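Long-range contact in methyltransferase domain-containing protein (Deinococcus radiodurans, PDB 3M33), which is of unknown function but probably acts as a methyltransferase: residues W159-A173 with M204-L218. Numbering follows the deposited sequence.
Sequences WDIVAEDHVSVLAHA and MPYREERHLVLARQL. With SO4 (sulfate ion), chain I; SO4 (sulfate ion), chain E.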
ATOM      1  N   TRP A 159       9.984 -18.085   1.125  1.00 42.32           N
ATOM      2  CA  TRP A 159       9.550 -17.545  -0.165  1.00 43.86           C
ATOM      3  C   TRP A 159      10.702 -16.865  -0.915  1.00 48.53           C
ATOM      4  O   TRP A 159      11.610 -16.324  -0.293  1.00 54.22           O
ATOM      5  CB  TRP A 159       8.379 -16.567   0.034  1.00 42.18           C
ATOM      6  CG  TRP A 159       7.059 -17.273   0.153  1.00 45.33           C
ATOM      7  CD1 TRP A 159       6.778 -18.359   0.942  1.00 46.37           C
ATOM      8  CD2 TRP A 159       5.847 -16.966  -0.550  1.00 41.56           C
ATOM      9  NE1 TRP A 159       5.476 -18.743   0.767  1.00 40.39           N
ATOM     10  CE2 TRP A 159       4.879 -17.905  -0.140  1.00 43.89           C
ATOM     11  CE3 TRP A 159       5.487 -15.992  -1.491  1.00 41.09           C
ATOM     12  CZ2 TRP A 159       3.574 -17.895  -0.631  1.00 40.68           C
ATOM     13  CZ3 TRP A 159       4.199 -15.987  -1.983  1.00 36.08           C
ATOM     14  CH2 TRP A 159       3.256 -16.930  -1.553  1.00 39.02           C
ATOM     15  N   ASP A 160      10.654 -16.888  -2.246  1.00 44.76           N
ATOM     16  CA  ASP A 160      11.696 -16.276  -3.064  1.00 42.89           C
ATOM     17  C   ASP A 160      11.244 -14.946  -3.652  1.00 44.14           C
ATOM     18  O   ASP A 160      10.111 -14.815  -4.117  1.00 40.09           O
ATOM     19  CB  ASP A 160      12.060 -17.188  -4.227  1.00 45.15           C
ATOM     20  CG  ASP A 160      12.539 -18.538  -3.775  1.00 59.22           C
ATOM     21  OD1 ASP A 160      13.609 -18.597  -3.138  1.00 61.68           O
ATOM     22  OD2 ASP A 160      11.846 -19.539  -4.061  1.00 61.96           O
ATOM     23  N   ILE A 161      12.144 -13.969  -3.669  1.00 42.91           N
ATOM     24  CA  ILE A 161      11.870 -12.730  -4.376  1.00 44.73           C
ATOM     25  C   ILE A 161      12.132 -12.950  -5.862  1.00 42.21           C
ATOM     26  O   ILE A 161      13.194 -13.419  -6.246  1.00 42.77           O
ATOM     27  CB  ILE A 161      12.720 -11.578  -3.827  1.00 43.58           C
ATOM     28  CG1 ILE A 161      12.273 -11.240  -2.403  1.00 45.25           C
ATOM     29  CG2 ILE A 161      12.600 -10.350  -4.713  1.00 43.92           C
ATOM     30  CD1 ILE A 161      13.134 -10.203  -1.730  1.00 43.01           C
ATOM     31  N   VAL A 162      11.156 -12.649  -6.705  1.00 38.20           N
ATOM     32  CA  VAL A 162      11.377 -12.795  -8.140  1.00 43.19           C
ATOM     33  C   VAL A 162      11.574 -11.436  -8.833  1.00 38.79           C
ATOM     34  O   VAL A 162      12.138 -11.367  -9.908  1.00 42.93           O
ATOM     35  CB  VAL A 162      10.280 -13.647  -8.835  1.00 39.44           C
ATOM     36  CG1 VAL A 162      10.172 -15.026  -8.177  1.00 39.81           C
ATOM     37  CG2 VAL A 162       8.960 -12.955  -8.815  1.00 36.50           C
ATOM     38  N   ALA A 163      11.136 -10.355  -8.200  1.00 30.88           N
ATOM     39  CA  ALA A 163      11.368  -9.026  -8.752  1.00 33.68           C
ATOM     40  C   ALA A 163      11.404  -8.002  -7.634  1.00 39.72           C
ATOM     41  O   ALA A 163      10.610  -8.064  -6.694  1.00 35.58           O
ATOM     42  CB  ALA A 163      10.292  -8.646  -9.746  1.00 34.31           C
ATOM     43  N   GLU A 164      12.302  -7.033  -7.763  1.00 31.11           N
ATOM     44  CA  GLU A 164      12.460  -6.041  -6.726  1.00 38.84           C
ATOM     45  C   GLU A 164      12.934  -4.728  -7.327  1.00 35.06           C
ATOM     46  O   GLU A 164      13.852  -4.712  -8.130  1.00 38.65           O
ATOM     47  CB  GLU A 164      13.445  -6.566  -5.684  1.00 42.71           C
ATOM     48  CG  GLU A 164      13.661  -5.642  -4.511  1.00 46.29           C
ATOM     49  CD  GLU A 164      14.447  -6.312  -3.384  1.00 48.92           C
ATOM     50  OE1 GLU A 164      15.226  -7.252  -3.657  1.00 55.37           O
ATOM     51  OE2 GLU A 164      14.280  -5.897  -2.222  1.00 43.50           O
ATOM     52  N   ASP A 165      12.313  -3.629  -6.915  1.00 36.55           N
ATOM     53  CA  ASP A 165      12.612  -2.297  -7.437  1.00 38.54           C
ATOM     54  C   ASP A 165      12.803  -1.325  -6.286  1.00 42.15           C
ATOM     55  O   ASP A 165      11.960  -1.278  -5.397  1.00 38.90           O
ATOM     56  CB  ASP A 165      11.404  -1.767  -8.189  1.00 41.54           C
ATOM     57  CG  ASP A 165      11.566  -1.813  -9.655  1.00 62.19           C
ATOM     58  OD1 ASP A 165      11.313  -0.763 -10.295  1.00 70.03           O
ATOM     59  OD2 ASP A 165      11.927  -2.901 -10.162  1.00 70.98           O
ATOM     60  N   HIS A 166      13.860  -0.508  -6.345  1.00 34.04           N
ATOM     61  CA  HIS A 166      14.059   0.575  -5.399  1.00 35.93           C
ATOM     62  C   HIS A 166      13.944   1.856  -6.202  1.00 34.56           C
ATOM     63  O   HIS A 166      14.829   2.181  -6.996  1.00 38.54           O
ATOM     64  CB  HIS A 166      15.434   0.463  -4.707  1.00 29.08           C
ATOM     65  CG  HIS A 166      15.593  -0.790  -3.899  1.00 38.82           C
ATOM     66  ND1 HIS A 166      14.939  -0.993  -2.702  1.00 33.23           N
ATOM     67  CD2 HIS A 166      16.331  -1.905  -4.119  1.00 38.80           C
ATOM     68  CE1 HIS A 166      15.265  -2.180  -2.221  1.00 38.57           C
ATOM     69  NE2 HIS A 166      16.106  -2.755  -3.063  1.00 38.58           N
ATOM     70  N   VAL A 167      12.832   2.561  -5.997  1.00 33.74           N
ATOM     71  CA  VAL A 167      12.437   3.687  -6.836  1.00 34.71           C
ATOM     72  C   VAL A 167      12.513   4.990  -6.064  1.00 36.57           C
ATOM     73  O   VAL A 167      12.141   5.049  -4.883  1.00 34.87           O
ATOM     74  CB  VAL A 167      10.960   3.541  -7.287  1.00 46.89           C
ATOM     75  CG1 VAL A 167      10.644   4.537  -8.397  1.00 44.96           C
ATOM     76  CG2 VAL A 167      10.683   2.134  -7.756  1.00 48.59           C
ATOM     77  N   SER A 168      12.947   6.050  -6.735  1.00 33.69           N
ATOM     78  CA  SER A 168      13.121   7.345  -6.073  1.00 35.59           C
ATOM     79  C   SER A 168      12.797   8.453  -7.077  1.00 37.53           C
ATOM     80  O   SER A 168      13.331   8.465  -8.163  1.00 37.27           O
ATOM     81  CB  SER A 168      14.569   7.488  -5.592  1.00 37.68           C
ATOM     82  OG  SER A 168      14.786   8.735  -4.953  1.00 44.45           O
ATOM     83  N   VAL A 169      11.921   9.379  -6.715  1.00 34.40           N
ATOM     84  CA  VAL A 169      11.501  10.430  -7.639  1.00 31.61           C
ATOM     85  C   VAL A 169      11.530  11.804  -6.963  1.00 34.92           C
ATOM     86  O   VAL A 169      11.051  11.967  -5.841  1.00 35.89           O
ATOM     87  CB  VAL A 169      10.087  10.140  -8.167  1.00 37.49           C
ATOM     88  CG1 VAL A 169       9.678  11.181  -9.218  1.00 39.40           C
ATOM     89  CG2 VAL A 169      10.061   8.757  -8.771  1.00 42.87           C
ATOM     90  N   LEU A 170      12.112  12.793  -7.627  1.00 38.66           N
ATOM     91  CA  LEU A 170      12.166  14.132  -7.063  1.00 35.92           C
ATOM     92  C   LEU A 170      10.750  14.688  -6.924  1.00 38.35           C
ATOM     93  O   LEU A 170       9.960  14.624  -7.862  1.00 39.44           O
ATOM     94  CB  LEU A 170      12.994  15.058  -7.964  1.00 39.76           C
ATOM     95  CG  LEU A 170      13.134  16.514  -7.519  1.00 41.83           C
ATOM     96  CD1 LEU A 170      13.882  16.581  -6.186  1.00 44.29           C
ATOM     97  CD2 LEU A 170      13.843  17.361  -8.563  1.00 39.77           C
ATOM     98  N   ALA A 171      10.426  15.226  -5.754  1.00 40.98           N
ATOM     99  CA  ALA A 171       9.174  15.957  -5.583  1.00 39.65           C
ATOM    100  C   ALA A 171       9.439  17.251  -4.826  1.00 40.31           C
ATOM    101  O   ALA A 171      10.529  17.436  -4.276  1.00 41.91           O
ATOM    102  CB  ALA A 171       8.161  15.105  -4.830  1.00 35.10           C
ATOM    103  N   HIS A 172       8.450  18.145  -4.796  1.00 37.07           N
ATOM    104  CA  HIS A 172       8.535  19.355  -3.968  1.00 43.59           C
ATOM    105  C   HIS A 172       7.300  19.500  -3.095  1.00 47.17           C
ATOM    106  O   HIS A 172       6.177  19.243  -3.545  1.00 48.84           O
ATOM    107  CB  HIS A 172       8.660  20.611  -4.828  1.00 41.98           C
ATOM    108  CG  HIS A 172       9.863  20.617  -5.715  1.00 48.45           C
ATOM    109  ND1 HIS A 172      11.025  21.285  -5.387  1.00 46.02           N
ATOM    110  CD2 HIS A 172      10.085  20.038  -6.917  1.00 39.33           C
ATOM    111  CE1 HIS A 172      11.911  21.113  -6.350  1.00 40.72           C
ATOM    112  NE2 HIS A 172      11.365  20.362  -7.291  1.00 50.35           N
ATOM    113  N   ALA A 173       7.513  19.897  -1.845  1.00 41.44           N
ATOM    114  CA  ALA A 173       6.425  20.374  -0.994  1.00 40.49           C
ATOM    115  C   ALA A 173       6.283  21.869  -1.285  1.00 45.97           C
ATOM    116  O   ALA A 173       7.223  22.642  -1.061  1.00 45.27           O
ATOM    117  CB  ALA A 173       6.746  20.141   0.456  1.00 41.26           C
HETATM  118  N   MSE A 204      10.034  23.158  -1.363  1.00 46.67           N
HETATM  119  CA  MSE A 204      11.106  22.333  -0.808  1.00 47.87           C
HETATM  120  C   MSE A 204      11.240  20.974  -1.504  1.00 50.24           C
HETATM  121  O   MSE A 204      10.269  20.217  -1.575  1.00 45.85           O
HETATM  122  CB  MSE A 204      10.866  22.107   0.679  1.00 43.91           C
HETATM  123  CG  MSE A 204      12.072  21.564   1.398  1.00 54.69           C
HETATM  124 SE   MSE A 204      13.488  22.903   1.550  0.84 69.41          SE
HETATM  125  CE  MSE A 204      14.877  21.710   2.227  1.00 92.57           C
ATOM    126  N   PRO A 205      12.455  20.646  -1.980  1.00 52.00           N
ATOM    127  CA  PRO A 205      12.754  19.411  -2.717  1.00 46.35           C
ATOM    128  C   PRO A 205      13.013  18.211  -1.797  1.00 49.68           C
ATOM    129  O   PRO A 205      13.695  18.335  -0.789  1.00 42.32           O
ATOM    130  CB  PRO A 205      14.051  19.751  -3.448  1.00 52.09           C
ATOM    131  CG  PRO A 205      14.552  21.066  -2.833  1.00 54.41           C
ATOM    132  CD  PRO A 205      13.676  21.408  -1.690  1.00 53.22           C
ATOM    133  N   TYR A 206      12.482  17.047  -2.159  1.00 40.89           N
ATOM    134  CA  TYR A 206      12.735  15.824  -1.405  1.00 38.23           C
ATOM    135  C   TYR A 206      12.470  14.660  -2.367  1.00 44.97           C
ATOM    136  O   TYR A 206      12.042  14.879  -3.513  1.00 43.70           O
ATOM    137  CB  TYR A 206      11.824  15.747  -0.160  1.00 37.70           C
ATOM    138  CG  TYR A 206      10.378  15.465  -0.489  1.00 37.13           C
ATOM    139  CD1 TYR A 206       9.865  14.172  -0.394  1.00 36.63           C
ATOM    140  CD2 TYR A 206       9.522  16.483  -0.914  1.00 41.61           C
ATOM    141  CE1 TYR A 206       8.539  13.896  -0.707  1.00 34.19           C
ATOM    142  CE2 TYR A 206       8.182  16.212  -1.237  1.00 39.79           C
ATOM    143  CZ  TYR A 206       7.706  14.910  -1.132  1.00 38.89           C
ATOM    144  OH  TYR A 206       6.402  14.612  -1.451  1.00 37.78           O
ATOM    145  N   ARG A 207      12.727  13.433  -1.927  1.00 37.55           N
ATOM    146  CA  ARG A 207      12.517  12.284  -2.796  1.00 38.17           C
ATOM    147  C   ARG A 207      11.295  11.491  -2.354  1.00 41.93           C
ATOM    148  O   ARG A 207      11.149  11.180  -1.189  1.00 35.37           O
ATOM    149  CB  ARG A 207      13.742  11.375  -2.796  1.00 37.97           C
ATOM    150  CG  ARG A 207      15.021  12.092  -3.164  1.00 45.93           C
ATOM    151  CD  ARG A 207      15.026  12.470  -4.641  1.00 59.57           C
ATOM    152  NE  ARG A 207      15.714  11.452  -5.425  1.00 73.50           N
ATOM    153  CZ  ARG A 207      16.781  11.687  -6.175  1.00 83.03           C
ATOM    154  NH1 ARG A 207      17.351  10.687  -6.840  1.00 87.47           N
ATOM    155  NH2 ARG A 207      17.270  12.918  -6.264  1.00 85.71           N
ATOM    156  N   GLU A 208      10.402  11.186  -3.279  1.00 39.53           N
ATOM    157  CA  GLU A 208       9.375  10.200  -2.991  1.00 38.31           C
ATOM    158  C   GLU A 208       9.987   8.853  -3.349  1.00 34.21           C
ATOM    159  O   GLU A 208      10.392   8.639  -4.486  1.00 36.20           O
ATOM    160  CB  GLU A 208       8.127  10.469  -3.849  1.00 38.32           C
ATOM    161  CG  GLU A 208       7.244  11.615  -3.348  1.00 35.60           C
ATOM    162  CD  GLU A 208       6.373  11.205  -2.163  1.00 38.90           C
ATOM    163  OE1 GLU A 208       6.282   9.981  -1.883  1.00 40.45           O
ATOM    164  OE2 GLU A 208       5.773  12.100  -1.521  1.00 41.52           O
ATOM    165  N   GLU A 209      10.053   7.935  -2.399  1.00 35.95           N
ATOM    166  CA  GLU A 209      10.728   6.672  -2.661  1.00 36.96           C
ATOM    167  C   GLU A 209       9.840   5.468  -2.374  1.00 36.58           C
ATOM    168  O   GLU A 209       9.011   5.502  -1.478  1.00 35.46           O
ATOM    169  CB  GLU A 209      12.045   6.608  -1.869  1.00 35.29           C
ATOM    170  CG  GLU A 209      12.851   7.881  -2.019  1.00 36.30           C
ATOM    171  CD  GLU A 209      14.291   7.763  -1.531  1.00 34.81           C
ATOM    172  OE1 GLU A 209      14.511   7.300  -0.399  1.00 39.34           O
ATOM    173  OE2 GLU A 209      15.197   8.136  -2.297  1.00 38.21           O
ATOM    174  N   ARG A 210      10.013   4.398  -3.145  1.00 30.55           N
ATOM    175  CA  ARG A 210       9.193   3.205  -2.974  1.00 37.78           C
ATOM    176  C   ARG A 210      10.036   1.943  -3.104  1.00 36.87           C
ATOM    177  O   ARG A 210      11.042   1.934  -3.803  1.00 34.59           O
ATOM    178  CB  ARG A 210       8.066   3.166  -4.009  1.00 35.89           C
ATOM    179  CG  ARG A 210       7.169   4.396  -4.014  1.00 25.97           C
ATOM    180  CD  ARG A 210       6.146   4.407  -2.852  1.00 26.72           C
ATOM    181  NE  ARG A 210       5.213   5.521  -3.026  1.00 34.14           N
ATOM    182  CZ  ARG A 210       5.482   6.769  -2.659  1.00 40.70           C
ATOM    183  NH1 ARG A 210       6.652   7.040  -2.089  1.00 36.10           N
ATOM    184  NH2 ARG A 210       4.602   7.749  -2.876  1.00 36.58           N
ATOM    185  N   HIS A 211       9.609   0.881  -2.430  1.00 33.05           N
ATOM    186  CA  HIS A 211      10.278  -0.412  -2.498  1.00 32.54           C
ATOM    187  C   HIS A 211       9.269  -1.439  -2.998  1.00 32.43           C
ATOM    188  O   HIS A 211       8.360  -1.809  -2.265  1.00 32.28           O
ATOM    189  CB  HIS A 211      10.740  -0.811  -1.092  1.00 28.66           C
ATOM    190  CG  HIS A 211      11.512  -2.092  -1.034  1.00 32.16           C
ATOM    191  ND1 HIS A 211      11.798  -2.729   0.159  1.00 36.89           N
ATOM    192  CD2 HIS A 211      12.082  -2.843  -2.006  1.00 33.90           C
ATOM    193  CE1 HIS A 211      12.502  -3.819  -0.085  1.00 38.24           C
ATOM    194  NE2 HIS A 211      12.680  -3.919  -1.390  1.00 36.05           N
ATOM    195  N   LEU A 212       9.423  -1.906  -4.234  1.00 34.06           N
ATOM    196  CA  LEU A 212       8.497  -2.891  -4.793  1.00 32.97           C
ATOM    197  C   LEU A 212       9.059  -4.286  -4.661  1.00 37.12           C
ATOM    198  O   LEU A 212      10.237  -4.505  -4.945  1.00 32.92           O
ATOM    199  CB  LEU A 212       8.245  -2.631  -6.280  1.00 35.02           C
ATOM    200  CG  LEU A 212       7.383  -1.483  -6.774  1.00 46.78           C
ATOM    201  CD1 LEU A 212       7.963  -0.141  -6.364  1.00 54.17           C
ATOM    202  CD2 LEU A 212       7.259  -1.566  -8.294  1.00 47.51           C
ATOM    203  N   VAL A 213       8.214  -5.236  -4.266  1.00 30.91           N
ATOM    204  CA  VAL A 213       8.652  -6.609  -4.090  1.00 32.64           C
ATOM    205  C   VAL A 213       7.599  -7.556  -4.649  1.00 34.70           C
ATOM    206  O   VAL A 213       6.430  -7.486  -4.278  1.00 38.68           O
ATOM    207  CB  VAL A 213       8.905  -6.946  -2.582  1.00 33.83           C
ATOM    208  CG1 VAL A 213       9.215  -8.415  -2.390  1.00 31.00           C
ATOM    209  CG2 VAL A 213      10.035  -6.105  -2.022  1.00 33.61           C
ATOM    210  N   LEU A 214       8.015  -8.426  -5.558  1.00 29.70           N
ATOM    211  CA  LEU A 214       7.169  -9.522  -6.004  1.00 30.76           C
ATOM    212  C   LEU A 214       7.877 -10.801  -5.581  1.00 36.08           C
ATOM    213  O   LEU A 214       9.066 -10.983  -5.856  1.00 34.14           O
ATOM    214  CB  LEU A 214       7.021  -9.481  -7.531  1.00 37.27           C
ATOM    215  CG  LEU A 214       6.207 -10.600  -8.188  1.00 37.40           C
ATOM    216  CD1 LEU A 214       4.770 -10.513  -7.707  1.00 31.90           C
ATOM    217  CD2 LEU A 214       6.251 -10.485  -9.704  1.00 31.80           C
ATOM    218  N   ALA A 215       7.160 -11.675  -4.890  1.00 36.40           N
ATOM    219  CA  ALA A 215       7.758 -12.895  -4.364  1.00 33.52           C
ATOM    220  C   ALA A 215       6.871 -14.096  -4.666  1.00 42.23           C
ATOM    221  O   ALA A 215       5.682 -13.948  -4.962  1.00 35.54           O
ATOM    222  CB  ALA A 215       7.968 -12.762  -2.861  1.00 31.64           C
ATOM    223  N   ARG A 216       7.448 -15.287  -4.586  1.00 39.46           N
ATOM    224  CA  ARG A 216       6.678 -16.499  -4.759  1.00 40.29           C
ATOM    225  C   ARG A 216       7.479 -17.657  -4.172  1.00 47.68           C
ATOM    226  O   ARG A 216       8.702 -17.564  -4.017  1.00 46.52           O
ATOM    227  CB  ARG A 216       6.357 -16.702  -6.239  1.00 46.56           C
ATOM    228  CG  ARG A 216       6.715 -18.058  -6.797  1.00 64.19           C
ATOM    229  CD  ARG A 216       6.848 -18.000  -8.324  1.00 70.57           C
ATOM    230  NE  ARG A 216       5.570 -18.183  -9.000  1.00 75.20           N
ATOM    231  CZ  ARG A 216       5.424 -18.172 -10.321  1.00 90.60           C
ATOM    232  NH1 ARG A 216       6.482 -17.973 -11.100  1.00 97.10           N
ATOM    233  NH2 ARG A 216       4.224 -18.356 -10.863  1.00 91.03           N
ATOM    234  N   GLN A 217       6.806 -18.738  -3.799  1.00 44.22           N
ATOM    235  CA  GLN A 217       7.557 -19.884  -3.318  1.00 48.55           C
ATOM    236  C   GLN A 217       7.874 -20.804  -4.481  1.00 54.40           C
ATOM    237  O   GLN A 217       6.987 -21.477  -5.005  1.00 58.00           O
ATOM    238  CB  GLN A 217       6.815 -20.643  -2.230  1.00 47.00           C
ATOM    239  CG  GLN A 217       7.695 -21.691  -1.580  1.00 61.41           C
ATOM    240  CD  GLN A 217       7.067 -22.296  -0.352  1.00 69.44           C
ATOM    241  OE1 GLN A 217       5.947 -22.814  -0.400  1.00 73.92           O
ATOM    242  NE2 GLN A 217       7.784 -22.235   0.763  1.00 69.87           N
ATOM    243  N   LEU A 218       9.136 -20.799  -4.901  1.00 52.75           N
ATOM    244  CA  LEU A 218       9.589 -21.652  -5.992  1.00 57.13           C
ATOM    245  C   LEU A 218       9.927 -23.038  -5.451  1.00 58.09           C
ATOM    246  O   LEU A 218       9.647 -24.043  -6.097  1.00 63.44           O
ATOM    247  CB  LEU A 218      10.819 -21.040  -6.666  1.00 63.09           C
ATOM    248  CG  LEU A 218      10.699 -19.618  -7.218  1.00 66.37           C
ATOM    249  CD1 LEU A 218      12.060 -18.966  -7.315  1.00 68.12           C
ATOM    250  CD2 LEU A 218      10.012 -19.625  -8.565  1.00 71.44           C
TER
HETATM  251  S   SO4 I 230       3.091  10.669  -4.354  0.50 63.78           S
HETATM  252  O1  SO4 I 230       2.040   9.824  -4.922  0.50 62.66           O
HETATM  253  O2  SO4 I 230       3.108  10.572  -2.897  0.50 59.49           O
HETATM  254  O3  SO4 I 230       4.381  10.244  -4.886  0.50 63.66           O
HETATM  255  O4  SO4 I 230       2.838  12.060  -4.712  0.50 68.43           O
HETATM  256  S   SO4 E 226      17.000  16.248  -2.776  0.50 84.09           S
HETATM  257  O1  SO4 E 226      16.977  14.998  -3.535  0.50 78.71           O
HETATM  258  O2  SO4 E 226      16.003  17.168  -3.313  0.50 77.90           O
HETATM  259  O3  SO4 E 226      16.707  15.982  -1.367  0.50 82.07           O
HETATM  260  O4  SO4 E 226      18.319  16.869  -2.893  0.50 86.01           O
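H211 and E164 meet diagonally across two long antiparallel strands, E164 being paired with V213 and H211 with H166; H211 NE2 donates to E164 OE2 at 2.7 Å, on the anti lone pair and almost in the imidazole plane. CG of H211 stands anti to the backbone N (chi1 -177°), turning the ring so that H166 lies over one face as an offset stack, while ND1 is held by V147 N. Further along this face S168 OG donates to E209 OE2 (2.8 Å) and receives R207 NE edge-on at 2.9 Å. On the face of Y206 and R210, E208 OE1 takes both terminal nitrogens of R210, whose NE pairs with E35, and E208 OE2 accepts the Y206 hydroxyl, also bonded to W25, at 2.6 Å. An alanine in place of E208 would probably cost R210 the partner of NH1 and NH2 there, keeping E35 at NE, and leave the Y206 hydroxyl without its carboxylate. A171 CB packs over the Y206 ring. The backbone ladder runs from D160–R216 to A173–M204, broken by a classic bulge where V162 N and A163 N share L214 O. Beyond it Q217 CB sits over the W159 five-membered ring. Side-chain bonds thus join the strands on the H211/S168 face, whereas the E208 network runs along 204-216, which lies antiparallel between 136-142 and 160-173, consistent with a class I methyltransferase sheet.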